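Local coordinates for 378aa long hypothetical citrate synthase (Sulfolobus tokodaii, PDB 1VGM), which is probably a member of the citrate synthase family, a largely helical protein that assembles from two copies of one chain, at residues 129-132 / 133-137; 332-335 / 336-339; 164-168 / 169-173; 85-88 / 89-93; 34-37 / 38-42. One frame throughout, in Å; residues are numbered along the deposited sequence.

Interaction 1: 129-132 / 133-137; sequences ATIT and ANIYR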
loop_
_atom_site.group_PDB
_atom_site.type_symbol
_atom_site.label_atom_id
_atom_site.label_comp_id
_atom_site.label_asym_id
_atom_site.label_seq_id
_atom_site.Cartn_x
_atom_site.Cartn_y
_atom_site.Cartn_z
ATOM N N ALA A 129 12.176 -14.339 2.273
ATOM C CA ALA A 129 12.522 -15.661 1.752
ATOM C C ALA A 129 11.623 -16.735 2.360
ATOM O O ALA A 129 11.130 -17.622 1.661
ATOM C CB ALA A 129 13.993 -15.979 2.061
ATOM N N THR A 130 11.414 -16.657 3.668
ATOM C CA THR A 130 10.562 -17.626 4.342
ATOM C C THR A 130 9.155 -17.552 3.752
ATOM O O THR A 130 8.561 -18.569 3.392
ATOM C CB THR A 130 10.513 -17.341 5.858
ATOM O OG1 THR A 130 11.845 -17.382 6.389
ATOM C CG2 THR A 130 9.638 -18.368 6.581
ATOM N N ILE A 131 8.627 -16.342 3.640
ATOM C CA ILE A 131 7.277 -16.161 3.117
ATOM C C ILE A 131 7.151 -16.633 1.663
ATOM O O ILE A 131 6.191 -17.307 1.312
ATOM C CB ILE A 131 6.840 -14.682 3.232
ATOM C CG1 ILE A 131 6.471 -14.383 4.687
ATOM C CG2 ILE A 131 5.654 -14.395 2.320
ATOM C CD1 ILE A 131 6.496 -12.902 5.028
ATOM N N THR A 132 8.120 -16.290 0.824
ATOM C CA THR A 132 8.039 -16.633 -0.591
ATOM C C THR A 132 8.154 -18.152 -0.774
ATOM O O THR A 132 7.450 -18.742 -1.596
ATOM C CB THR A 132 9.166 -15.933 -1.399
ATOM O OG1 THR A 132 9.050 -14.509 -1.259
ATOM C CG2 THR A 132 9.076 -16.299 -2.867
ATOM N N ALA A 133 9.041 -18.780 -0.005
ATOM C CA ALA A 133 9.193 -20.228 -0.038
ATOM C C ALA A 133 7.891 -20.924 0.331
ATOM O O ALA A 133 7.500 -21.913 -0.300
ATOM C CB ALA A 133 10.299 -20.663 0.913
ATOM N N ASN A 134 7.208 -20.413 1.346
ATOM C CA ASN A 134 6.043 -21.114 1.867
ATOM C C ASN A 134 4.775 -20.811 1.076
ATOM O O ASN A 134 3.815 -21.591 1.089
ATOM C CB ASN A 134 5.838 -20.768 3.341
ATOM C CG ASN A 134 6.671 -21.635 4.254
ATOM O OD1 ASN A 134 6.327 -22.787 4.513
ATOM N ND2 ASN A 134 7.780 -21.092 4.741
ATOM N N ILE A 135 4.778 -19.680 0.379
ATOM C CA ILE A 135 3.730 -19.410 -0.593
ATOM C C ILE A 135 3.747 -20.460 -1.692
ATOM O O ILE A 135 2.707 -21.028 -2.018
ATOM C CB ILE A 135 3.886 -18.009 -1.238
ATOM C CG1 ILE A 135 3.570 -16.930 -0.200
ATOM C CG2 ILE A 135 2.950 -17.889 -2.449
ATOM C CD1 ILE A 135 3.634 -15.522 -0.736
ATOM N N TYR A 136 4.921 -20.721 -2.263
ATOM C CA TYR A 136 5.057 -21.839 -3.197
ATOM C C TYR A 136 4.507 -23.125 -2.586
ATOM O O TYR A 136 3.734 -23.846 -3.218
ATOM C CB TYR A 136 6.524 -22.048 -3.592
ATOM C CG TYR A 136 6.788 -23.372 -4.277
ATOM C CD1 TYR A 136 6.289 -23.634 -5.554
ATOM C CD2 TYR A 136 7.516 -24.374 -3.631
ATOM C CE1 TYR A 136 6.506 -24.867 -6.173
ATOM C CE2 TYR A 136 7.744 -25.606 -4.238
ATOM C CZ TYR A 136 7.233 -25.846 -5.505
ATOM O OH TYR A 136 7.449 -27.072 -6.081
ATOM N N ARG A 137 4.906 -23.414 -1.354
ATOM C CA ARG A 137 4.543 -24.678 -0.741
ATOM C C ARG A 137 3.034 -24.784 -0.528
ATOM O O ARG A 137 2.433 -25.813 -0.838
ATOM C CB ARG A 137 5.283 -24.848 0.582
ATOM C CG ARG A 137 6.712 -25.324 0.392
ATOM C CD ARG A 137 7.484 -25.349 1.692
ATOM N NE ARG A 137 8.719 -26.103 1.534
ATOM C CZ ARG A 137 8.794 -27.427 1.462
ATOM N NH1 ARG A 137 7.738 -28.180 1.737
ATOM N NH2 ARG A 137 9.935 -27.999 1.115
#
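Asn134 grips the carbonyl of Thr130 twice. Its backbone N donates to Thr130 O at 3.1 Å in the ordinary helical way, and its side-chain ND2 donates to the same Thr130 O at 3.0 Å. The two N-H groups reach that oxygen from opposite faces of the carbonyl plane, with ND2 well above the plane rather than on a lone pair, while the oxygen lies close to the plane of the amide itself. The side chain is brought back along the helix because CG stands beside its own backbone N (chi1 -85°), and it runs alongside Thr130, with ND2 3.8 Å from Thr130 CG2. One residue on, Ile135 crosses Ile131: its CD1 meets Ile131 CG2 at 3.8 Å. Ile135 CG1 presses closely on Ile131 O, 3.0 Å away, the oxygen that also accepts from Ile135 N at 2.9 Å.

The second shell holds both residues of the first pair. Lys145 N donates to Asn134 OD1, and Thr130 OG1 is hydrogen-bonded to Phe74 O. Ile131 packs on Ala100, Phe101 and Leu104 of helix 93-108, whereas Ala133 faces Thr161 of helix 153-162. With ND2 donating to Thr130 O and OD1 accepting from Lys145 N, the buried amide of Asn134 is held against rotation and ties helix 117-139 to the chain at Lys145.

Interaction 2: 332-335 / 336-339; sequences TSLF and ALSR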
loop_
_atom_site.group_PDB
_atom_site.type_symbol
_atom_site.label_atom_id
_atom_site.label_comp_id
_atom_site.label_asym_id
_atom_site.label_seq_id
_atom_site.Cartn_x
_atom_site.Cartn_y
_atom_site.Cartn_z
ATOM N N THR A 332 6.719 -13.322 -10.536
ATOM C CA THR A 332 6.663 -11.983 -9.958
ATOM C C THR A 332 7.014 -11.940 -8.473
ATOM O O THR A 332 7.556 -10.945 -7.988
ATOM C CB THR A 332 5.277 -11.340 -10.180
ATOM O OG1 THR A 332 5.124 -11.044 -11.575
ATOM C CG2 THR A 332 5.144 -10.038 -9.379
ATOM N N SER A 333 6.718 -13.017 -7.752
ATOM C CA SER A 333 7.113 -13.112 -6.347
ATOM C C SER A 333 8.636 -13.113 -6.210
ATOM O O SER A 333 9.188 -12.565 -5.256
ATOM C CB SER A 333 6.554 -14.392 -5.716
ATOM O OG SER A 333 5.139 -14.377 -5.701
ATOM N N LEU A 334 9.305 -13.747 -7.161
ATOM C CA LEU A 334 10.757 -13.798 -7.150
ATOM C C LEU A 334 11.327 -12.421 -7.458
ATOM O O LEU A 334 12.384 -12.055 -6.945
ATOM C CB LEU A 334 11.262 -14.809 -8.175
ATOM C CG LEU A 334 10.952 -16.274 -7.862
ATOM C CD1 LEU A 334 11.321 -17.118 -9.067
ATOM C CD2 LEU A 334 11.740 -16.739 -6.631
ATOM N N PHE A 335 10.621 -11.655 -8.287
ATOM C CA PHE A 335 10.956 -10.243 -8.476
ATOM C C PHE A 335 10.796 -9.487 -7.159
ATOM O O PHE A 335 11.626 -8.663 -6.811
ATOM C CB PHE A 335 10.051 -9.611 -9.538
ATOM C CG PHE A 335 10.151 -8.109 -9.601
ATOM C CD1 PHE A 335 11.084 -7.497 -10.441
ATOM C CD2 PHE A 335 9.318 -7.306 -8.819
ATOM C CE1 PHE A 335 11.204 -6.104 -10.495
ATOM C CE2 PHE A 335 9.425 -5.905 -8.861
ATOM C CZ PHE A 335 10.367 -5.303 -9.708
ATOM N N ALA A 336 9.716 -9.764 -6.436
ATOM C CA ALA A 336 9.455 -9.074 -5.176
ATOM C C ALA A 336 10.528 -9.442 -4.156
ATOM O O ALA A 336 10.989 -8.599 -3.377
ATOM C CB ALA A 336 8.084 -9.457 -4.650
ATOM N N LEU A 337 10.925 -10.709 -4.178
ATOM C CA LEU A 337 11.939 -11.219 -3.269
ATOM C C LEU A 337 13.254 -10.473 -3.433
ATOM O O LEU A 337 13.972 -10.237 -2.458
ATOM C CB LEU A 337 12.170 -12.709 -3.522
ATOM C CG LEU A 337 13.246 -13.340 -2.636
ATOM C CD1 LEU A 337 12.779 -13.368 -1.185
ATOM C CD2 LEU A 337 13.556 -14.741 -3.135
ATOM N N SER A 338 13.572 -10.111 -4.671
ATOM C CA SER A 338 14.773 -9.336 -4.955
ATOM C C SER A 338 14.571 -7.833 -4.701
ATOM O O SER A 338 15.407 -7.183 -4.049
ATOM C CB SER A 338 15.199 -9.567 -6.404
ATOM O OG SER A 338 16.111 -8.572 -6.832
ATOM N N ARG A 339 13.464 -7.287 -5.209
ATOM C CA ARG A 339 13.262 -5.836 -5.234
ATOM C C ARG A 339 13.026 -5.278 -3.824
ATOM O O ARG A 339 13.147 -4.073 -3.594
ATOM C CB ARG A 339 12.080 -5.484 -6.156
ATOM C CG ARG A 339 11.683 -3.987 -6.208
ATOM C CD ARG A 339 12.831 -3.067 -6.614
ATOM N NE ARG A 339 13.466 -3.512 -7.850
ATOM C CZ ARG A 339 13.160 -3.057 -9.063
ATOM N NH1 ARG A 339 12.228 -2.118 -9.215
ATOM N NH2 ARG A 339 13.791 -3.542 -10.129
#
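Phe335 O accepts from Arg339 N at 2.8 Å, almost in line with the carbonyl, as one of four successive i to i+4 bonds that keep residues 332-339 in a regular helix. The same one-turn spacing sets the side chains of Phe335 and Arg339 next to each other, pointing the same way. Arg339 lays its CB over one face of the phenyl ring as a CH-pi contact, 4.1 Å from the ring centroid and offset toward the rim. Its chain then bends at chi2 and chi3 (57° and 52°) and curls round the end of the ring. The far corner of the ring, Phe335 CZ, sits over the centre of one guanidinium face, 3.6 Å from Arg339 CZ. Because the two planes are 59° apart, this is a ring corner set on a flat group, not a parallel stack.

Tyr181 serves both partners: its carbonyl O accepts from Arg339 NE, and its ring meets that of Phe335 edge-to-face. Helix 331-353 runs among several others here, with Ala336 against Leu211 and Leu214 of helix 203-214, Ser333 against helix 93-108, and Leu337 against Tyr153 and Phe157 of helix 153-162.

Interaction 3: 164-168 / 169-173; sequences KKPTQ and EEIKA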
loop_
_atom_site.group_PDB
_atom_site.type_symbol
_atom_site.label_atom_id
_atom_site.label_comp_id
_atom_site.label_asym_id
_atom_site.label_seq_id
_atom_site.Cartn_x
_atom_site.Cartn_y
_atom_site.Cartn_z
ATOM N N LYS A 164 15.320 -29.726 -0.690
ATOM C CA LYS A 164 16.372 -30.490 -1.328
ATOM C C LYS A 164 17.589 -29.577 -1.376
ATOM O O LYS A 164 17.446 -28.353 -1.513
ATOM C CB LYS A 164 15.946 -30.840 -2.756
ATOM C CG LYS A 164 16.724 -31.951 -3.428
ATOM C CD LYS A 164 16.214 -32.251 -4.834
ATOM C CE LYS A 164 15.680 -31.004 -5.535
ATOM N NZ LYS A 164 15.185 -31.289 -6.916
ATOM N N LYS A 165 18.791 -30.140 -1.281
ATOM C CA LYS A 165 19.965 -29.292 -1.411
ATOM C C LYS A 165 20.106 -28.820 -2.851
ATOM O O LYS A 165 20.136 -29.629 -3.773
ATOM C CB LYS A 165 21.242 -30.026 -0.996
ATOM C CG LYS A 165 22.404 -29.054 -0.719
ATOM C CD LYS A 165 23.775 -29.711 -0.761
ATOM C CE LYS A 165 24.871 -28.655 -0.641
ATOM N NZ LYS A 165 24.672 -27.797 0.564
ATOM N N PRO A 166 20.183 -27.497 -3.067
ATOM C CA PRO A 166 20.359 -27.003 -4.438
ATOM C C PRO A 166 21.756 -27.318 -4.979
ATOM O O PRO A 166 22.695 -27.507 -4.210
ATOM C CB PRO A 166 20.110 -25.502 -4.306
ATOM C CG PRO A 166 20.503 -25.196 -2.895
ATOM C CD PRO A 166 20.028 -26.390 -2.106
ATOM N N THR A 167 21.890 -27.382 -6.300
ATOM C CA THR A 167 23.208 -27.492 -6.917
ATOM C C THR A 167 23.905 -26.140 -6.874
ATOM O O THR A 167 23.266 -25.111 -6.674
ATOM C CB THR A 167 23.104 -27.984 -8.384
ATOM O OG1 THR A 167 22.512 -26.969 -9.203
ATOM C CG2 THR A 167 22.238 -29.252 -8.458
ATOM N N GLN A 168 25.221 -26.141 -7.045
ATOM C CA GLN A 168 25.977 -24.897 -7.007
ATOM C C GLN A 168 25.548 -23.957 -8.134
ATOM O O GLN A 168 25.523 -22.744 -7.957
ATOM C CB GLN A 168 27.480 -25.190 -7.101
ATOM C CG GLN A 168 28.083 -25.744 -5.812
ATOM C CD GLN A 168 27.786 -24.864 -4.601
ATOM O OE1 GLN A 168 26.976 -25.219 -3.738
ATOM N NE2 GLN A 168 28.443 -23.711 -4.535
ATOM N N GLU A 169 25.198 -24.510 -9.291
ATOM C CA GLU A 169 24.740 -23.679 -10.400
ATOM C C GLU A 169 23.400 -23.031 -10.057
ATOM O O GLU A 169 23.137 -21.882 -10.420
ATOM C CB GLU A 169 24.577 -24.509 -11.675
ATOM C CG GLU A 169 25.755 -25.405 -12.013
ATOM C CD GLU A 169 25.644 -26.790 -11.390
ATOM O OE1 GLU A 169 26.110 -26.979 -10.241
ATOM O OE2 GLU A 169 25.088 -27.692 -12.058
ATOM N N GLU A 170 22.551 -23.777 -9.362
ATOM C CA GLU A 170 21.266 -23.239 -8.946
ATOM C C GLU A 170 21.454 -22.096 -7.948
ATOM O O GLU A 170 20.843 -21.038 -8.086
ATOM C CB GLU A 170 20.405 -24.356 -8.344
ATOM C CG GLU A 170 19.675 -25.165 -9.401
ATOM C CD GLU A 170 19.164 -26.497 -8.890
ATOM O OE1 GLU A 170 19.219 -26.744 -7.667
ATOM O OE2 GLU A 170 18.705 -27.302 -9.726
ATOM N N ILE A 171 22.314 -22.307 -6.958
ATOM C CA ILE A 171 22.613 -21.270 -5.976
ATOM C C ILE A 171 23.138 -20.003 -6.648
ATOM O O ILE A 171 22.702 -18.894 -6.326
ATOM C CB ILE A 171 23.656 -21.767 -4.949
ATOM C CG1 ILE A 171 23.129 -23.024 -4.246
ATOM C CG2 ILE A 171 23.941 -20.683 -3.932
ATOM C CD1 ILE A 171 24.204 -23.821 -3.503
ATOM N N LYS A 172 24.073 -20.167 -7.581
ATOM C CA LYS A 172 24.670 -19.025 -8.268
ATOM C C LYS A 172 23.637 -18.262 -9.113
ATOM O O LYS A 172 23.649 -17.026 -9.152
ATOM C CB LYS A 172 25.834 -19.484 -9.160
ATOM C CG LYS A 172 27.146 -19.742 -8.415
ATOM C CD LYS A 172 28.209 -20.368 -9.321
ATOM C CE LYS A 172 27.903 -21.834 -9.600
ATOM N NZ LYS A 172 28.965 -22.527 -10.393
ATOM N N ALA A 173 22.749 -18.993 -9.785
ATOM C CA ALA A 173 21.720 -18.370 -10.622
ATOM C C ALA A 173 20.696 -17.600 -9.789
ATOM O O ALA A 173 20.200 -16.559 -10.212
ATOM C CB ALA A 173 21.009 -19.436 -11.471
HETATM O O HOH W 1 21.959 -27.495 -11.898
HETATM O O HOH W 2 26.483 -28.860 -7.534
#
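A capping box opens helix 168-180, with Thr167 at the N-cap and Glu170 three residues on. Thr167 OG1 accepts from Glu170 N at 3.2 Å, and in return Glu170 OE1 accepts from Thr167 N at 3.1 Å. The second bond is fairly straight at hydrogen, yet it meets the carboxylate from well above its plane, 55° out. Thr167 can serve because its hydroxyl lies between its own backbone N and carbonyl carbon (chi1 69°), turned in toward the first turn of the helix. The Glu170 chain, extended beyond CG, crosses back past that hydroxyl, its CG 3.4 Å from Thr167 OG1.

Next to the box sits a hydrophobic staple: Pro166, just before the N-cap, packs on Ile171, and Pro166 CG lies 3.7 Å from Ile171 CG1. The pair straddles the helix start and turns toward helix 153-162, where Pro166 packs on Leu158 and Ala159 and Ile171 on Glu155. Lys165, on the approach to the cap, makes a salt bridge with Glu155 of that same helix. The polar side of the cap is more exposed and carries water. Glu169 bends at chi2, which brings its carboxylate back over the N-cap residue. A water there is bonded to Thr167 OG1 at 2.8 Å and donates to Glu169 OE2 at 3.1 Å.

Interaction 4: 85-88 / 89-93; sequences FSMP and RNCDA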
loop_
_atom_site.group_PDB
_atom_site.type_symbol
_atom_site.label_atom_id
_atom_site.label_comp_id
_atom_site.label_asym_id
_atom_site.label_seq_id
_atom_site.Cartn_x
_atom_site.Cartn_y
_atom_site.Cartn_z
ATOM N N PHE A 85 -1.474 -20.890 4.647
ATOM C CA PHE A 85 -1.859 -22.250 4.317
ATOM C C PHE A 85 -3.365 -22.483 4.378
ATOM O O PHE A 85 -3.842 -23.556 4.013
ATOM C CB PHE A 85 -1.121 -23.218 5.236
ATOM C CG PHE A 85 0.279 -23.497 4.794
ATOM C CD1 PHE A 85 0.550 -24.563 3.937
ATOM C CD2 PHE A 85 1.310 -22.625 5.135
ATOM C CE1 PHE A 85 1.829 -24.775 3.439
ATOM C CE2 PHE A 85 2.592 -22.828 4.644
ATOM C CZ PHE A 85 2.853 -23.902 3.779
ATOM N N SER A 86 -4.118 -21.485 4.828
ATOM C CA SER A 86 -5.567 -21.643 4.920
ATOM C C SER A 86 -6.267 -21.036 3.715
ATOM O O SER A 86 -7.465 -21.214 3.538
ATOM C CB SER A 86 -6.100 -20.984 6.191
ATOM O OG SER A 86 -6.114 -19.574 6.048
ATOM N N MET A 87 -5.522 -20.318 2.885
ATOM C CA MET A 87 -6.116 -19.671 1.726
ATOM C C MET A 87 -6.220 -20.637 0.558
ATOM O O MET A 87 -5.499 -21.633 0.495
ATOM C CB MET A 87 -5.298 -18.447 1.324
ATOM C CG MET A 87 -5.790 -17.177 1.998
ATOM S SD MET A 87 -4.933 -15.737 1.420
ATOM C CE MET A 87 -3.535 -15.736 2.515
ATOM N N PRO A 88 -7.143 -20.367 -0.373
ATOM C CA PRO A 88 -7.285 -21.228 -1.547
ATOM C C PRO A 88 -5.951 -21.369 -2.264
ATOM O O PRO A 88 -5.147 -20.434 -2.292
ATOM C CB PRO A 88 -8.328 -20.504 -2.397
ATOM C CG PRO A 88 -9.152 -19.749 -1.390
ATOM C CD PRO A 88 -8.154 -19.296 -0.352
ATOM N N ARG A 89 -5.717 -22.541 -2.837
ATOM C CA ARG A 89 -4.434 -22.822 -3.451
ATOM C C ARG A 89 -4.236 -22.069 -4.757
ATOM O O ARG A 89 -3.118 -21.991 -5.269
ATOM C CB ARG A 89 -4.282 -24.327 -3.662
ATOM C CG ARG A 89 -4.387 -25.086 -2.346
ATOM C CD ARG A 89 -3.718 -26.441 -2.381
ATOM N NE ARG A 89 -3.623 -26.997 -1.034
ATOM C CZ ARG A 89 -3.731 -28.290 -0.748
ATOM N NH1 ARG A 89 -3.987 -29.166 -1.713
ATOM N NH2 ARG A 89 -3.577 -28.709 0.501
ATOM N N ASN A 90 -5.315 -21.487 -5.275
ATOM C CA ASN A 90 -5.254 -20.753 -6.527
ATOM C C ASN A 90 -5.017 -19.257 -6.315
ATOM O O ASN A 90 -4.950 -18.507 -7.283
ATOM C CB ASN A 90 -6.554 -20.939 -7.305
ATOM C CG ASN A 90 -7.685 -20.112 -6.734
ATOM O OD1 ASN A 90 -8.117 -20.331 -5.603
ATOM N ND2 ASN A 90 -8.160 -19.144 -7.507
ATOM N N CYS A 91 -4.907 -18.817 -5.063
ATOM C CA CYS A 91 -4.722 -17.389 -4.796
ATOM C C CYS A 91 -3.480 -16.875 -5.508
ATOM O O CYS A 91 -2.496 -17.594 -5.661
ATOM C CB CYS A 91 -4.580 -17.108 -3.295
ATOM S SG CYS A 91 -6.108 -17.236 -2.367
ATOM N N ASP A 92 -3.538 -15.625 -5.941
ATOM C CA ASP A 92 -2.371 -14.943 -6.469
ATOM C C ASP A 92 -1.279 -14.808 -5.405
ATOM O O ASP A 92 -1.550 -14.407 -4.270
ATOM C CB ASP A 92 -2.781 -13.562 -6.984
ATOM C CG ASP A 92 -1.637 -12.827 -7.627
ATOM O OD1 ASP A 92 -0.710 -12.428 -6.901
ATOM O OD2 ASP A 92 -1.655 -12.656 -8.858
ATOM N N ALA A 93 -0.047 -15.140 -5.774
ATOM C CA ALA A 93 1.050 -15.191 -4.810
ATOM C C ALA A 93 1.321 -13.832 -4.158
ATOM O O ALA A 93 1.620 -13.755 -2.970
ATOM C CB ALA A 93 2.313 -15.700 -5.483
#
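The pyrrolidine ring of Pro88 has the sulfur of Cys91 over one face and the amide oxygen of Asn90 close to its CB. Cys91 SG lies nearest to Pro88 CD, 3.5 Å away, while Asn90 OD1 comes to 3.2 Å from Pro88 CB. Both approaches follow from a type I beta turn running from Pro88 to Cys91, with Arg89 and Asn90 at its corners. The turn is closed by Cys91 N donating to Pro88 O at 3.2 Å. That bond is straight at hydrogen, but the donor stands 60° above the carbonyl plane, not on a lone pair. Asn90 takes the crowded position for its CG, between backbone N and carbonyl carbon (chi1 76°), which swings the amide back toward the proline instead of outward. The Cys91 thiol is placed by having SG beside its own backbone N, where it faces back into the turn.

The turn belongs to the loop joining helix 78-84 to helix 93-108, whose N-cap is Asp92. Lys139 NZ, at the end of helix 117-139, bonds both Arg89 O and Cys91 O, fastening the loop from within the chain. Ser106 of the second subunit packs on Met87 and Cys91, placing the turn at the dimer interface. On the buried side Met87 CB also touches the sulfur, 4.0 Å from Cys91 SG.

Interaction 5: 34-37 / 38-42; sequences YDIN and DLVNY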
loop_
_atom_site.group_PDB
_atom_site.type_symbol
_atom_site.label_atom_id
_atom_site.label_comp_id
_atom_site.label_asym_id
_atom_site.label_seq_id
_atom_site.Cartn_x
_atom_site.Cartn_y
_atom_site.Cartn_z
ATOM N N TYR A 34 29.034 0.721 -8.448
ATOM C CA TYR A 34 29.622 -0.514 -8.960
ATOM C C TYR A 34 28.753 -1.102 -10.072
ATOM O O TYR A 34 27.546 -1.244 -9.904
ATOM C CB TYR A 34 29.762 -1.532 -7.824
ATOM C CG TYR A 34 30.732 -1.109 -6.739
ATOM C CD1 TYR A 34 32.114 -1.155 -6.954
ATOM C CD2 TYR A 34 30.273 -0.678 -5.493
ATOM C CE1 TYR A 34 33.014 -0.782 -5.947
ATOM C CE2 TYR A 34 31.165 -0.303 -4.483
ATOM C CZ TYR A 34 32.531 -0.356 -4.713
ATOM O OH TYR A 34 33.404 0.016 -3.713
ATOM N N ASP A 35 29.375 -1.450 -11.198
ATOM C CA ASP A 35 28.652 -1.994 -12.348
ATOM C C ASP A 35 27.941 -3.287 -11.963
ATOM O O ASP A 35 28.473 -4.085 -11.191
ATOM C CB ASP A 35 29.618 -2.275 -13.503
ATOM C CG ASP A 35 28.898 -2.633 -14.797
ATOM O OD1 ASP A 35 28.421 -3.781 -14.939
ATOM O OD2 ASP A 35 28.810 -1.758 -15.681
ATOM N N ILE A 36 26.744 -3.499 -12.503
ATOM C CA ILE A 36 25.955 -4.665 -12.120
ATOM C C ILE A 36 26.657 -5.969 -12.512
ATOM O O ILE A 36 26.488 -6.996 -11.851
ATOM C CB ILE A 36 24.530 -4.626 -12.758
ATOM C CG1 ILE A 36 23.748 -5.878 -12.361
ATOM C CG2 ILE A 36 24.622 -4.535 -14.261
ATOM C CD1 ILE A 36 22.830 -5.661 -11.202
ATOM N N ASN A 37 27.452 -5.918 -13.576
ATOM C CA ASN A 37 28.204 -7.083 -14.035
ATOM C C ASN A 37 29.248 -7.527 -13.006
ATOM O O ASN A 37 29.432 -8.722 -12.778
ATOM C CB ASN A 37 28.897 -6.776 -15.372
ATOM C CG ASN A 37 27.922 -6.713 -16.544
ATOM O OD1 ASN A 37 27.581 -7.734 -17.134
ATOM N ND2 ASN A 37 27.475 -5.510 -16.883
ATOM N N ASP A 38 29.933 -6.569 -12.387
ATOM C CA ASP A 38 30.944 -6.898 -11.381
ATOM C C ASP A 38 30.290 -7.492 -10.142
ATOM O O ASP A 38 30.784 -8.471 -9.564
ATOM C CB ASP A 38 31.738 -5.650 -10.989
ATOM C CG ASP A 38 32.638 -5.167 -12.103
ATOM O OD1 ASP A 38 33.087 -6.011 -12.904
ATOM O OD2 ASP A 38 32.896 -3.949 -12.184
ATOM N N LEU A 39 29.176 -6.890 -9.733
ATOM C CA LEU A 39 28.460 -7.357 -8.550
ATOM C C LEU A 39 27.974 -8.793 -8.708
ATOM O O LEU A 39 28.183 -9.620 -7.824
ATOM C CB LEU A 39 27.284 -6.423 -8.246
ATOM C CG LEU A 39 27.755 -4.999 -7.922
ATOM C CD1 LEU A 39 26.569 -4.088 -7.703
ATOM C CD2 LEU A 39 28.654 -5.024 -6.689
ATOM N N VAL A 40 27.338 -9.093 -9.838
ATOM C CA VAL A 40 26.900 -10.453 -10.127
ATOM C C VAL A 40 28.100 -11.401 -10.222
ATOM O O VAL A 40 28.121 -12.453 -9.580
ATOM C CB VAL A 40 26.079 -10.520 -11.460
ATOM C CG1 VAL A 40 25.925 -11.970 -11.913
ATOM C CG2 VAL A 40 24.684 -9.889 -11.262
ATOM N N ASN A 41 29.097 -11.026 -11.023
ATOM C CA ASN A 41 30.221 -11.917 -11.288
ATOM C C ASN A 41 31.102 -12.163 -10.065
ATOM O O ASN A 41 31.620 -13.259 -9.892
ATOM C CB ASN A 41 31.084 -11.360 -12.422
ATOM C CG ASN A 41 30.418 -11.492 -13.772
ATOM O OD1 ASN A 41 30.575 -10.631 -14.640
ATOM N ND2 ASN A 41 29.671 -12.577 -13.962
ATOM N N TYR A 42 31.290 -11.149 -9.227
ATOM C CA TYR A 42 32.373 -11.199 -8.251
ATOM C C TYR A 42 31.911 -11.004 -6.813
ATOM O O TYR A 42 32.697 -11.128 -5.877
ATOM C CB TYR A 42 33.444 -10.164 -8.602
ATOM C CG TYR A 42 33.971 -10.316 -10.008
ATOM C CD1 TYR A 42 33.899 -9.261 -10.918
ATOM C CD2 TYR A 42 34.498 -11.535 -10.451
ATOM C CE1 TYR A 42 34.328 -9.416 -12.237
ATOM C CE2 TYR A 42 34.930 -11.699 -11.768
ATOM C CZ TYR A 42 34.838 -10.639 -12.655
ATOM O OH TYR A 42 35.213 -10.817 -13.966
HETATM O O HOH W 3 32.182 -1.758 -10.660
HETATM O O HOH W 4 28.613 -10.092 -17.339
#
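Tyr34 and Leu39 meet because each keeps its CG beside its own backbone N (chi1 -65° and -62°): Leu39 CD2 then comes to 3.8 Å from Tyr34 CB, and Leu39 CD1 touches the Tyr34 carbonyl oxygen. Asp35 does the reverse, holding CG anti to its N (chi1 -171°), which turns the carboxylate toward the start of the helix. There Asp35 OD1 takes two donors from one residue. Asn37 N bonds to Asp35 OD1 at 2.7 Å on the anti side of the carboxylate, and Asn37 ND2 bonds to Asp35 OD1 at 2.8 Å on the syn lone pair, with the oxygen nearly in the plane of the Asn37 amide.

Asp35 is thus the N-cap of helix 36-42, its side chain closing an Asx turn just as the short strand 34-35 gives way to helix. The carboxylate of Asp38, three residues past the cap, does not meet the Asp35 backbone N directly; a water accepts from Asp35 N at 2.9 Å and donates to Asp38 OD2 at 2.8 Å, so a water links the N-cap backbone to Asp38. The two carboxylates probably repel mildly, and the amides on Asp35 OD1 would ease this.

Ile36 and Val40 pack on helix 168-180, Val40 against Ala176 and Ile179. Phe372 of the second subunit lies against Asp38 and Leu39. A further water donates to Asn37 OD1 at 2.6 Å.

Interactions 1, 2 and 4 form one connected cluster. Interactions 1 and 2 lie 12 Å apart between centres, with Leu337 CD1 packed 3.6 Å from Ala129 N. The loop of interaction 4 reaches both through Ala93: Ala93 O is 3.5 Å from Ile135 CD1, and Ala93 CB 3.1 Å from Ser333 OG. Interaction 3 stays clear of this cluster, about 6 Å from interaction 1 at the nearest atoms, and is equally close to interaction 5. Interactions 4 and 5, about 37 Å apart between centres on opposite sides of the chain's centre, both touch the second subunit. Interaction 2 lies near small molecules: glycerol at Thr332 and, about 5 Å from the Phe335 side chain, sulfate, both probably from crystallisation.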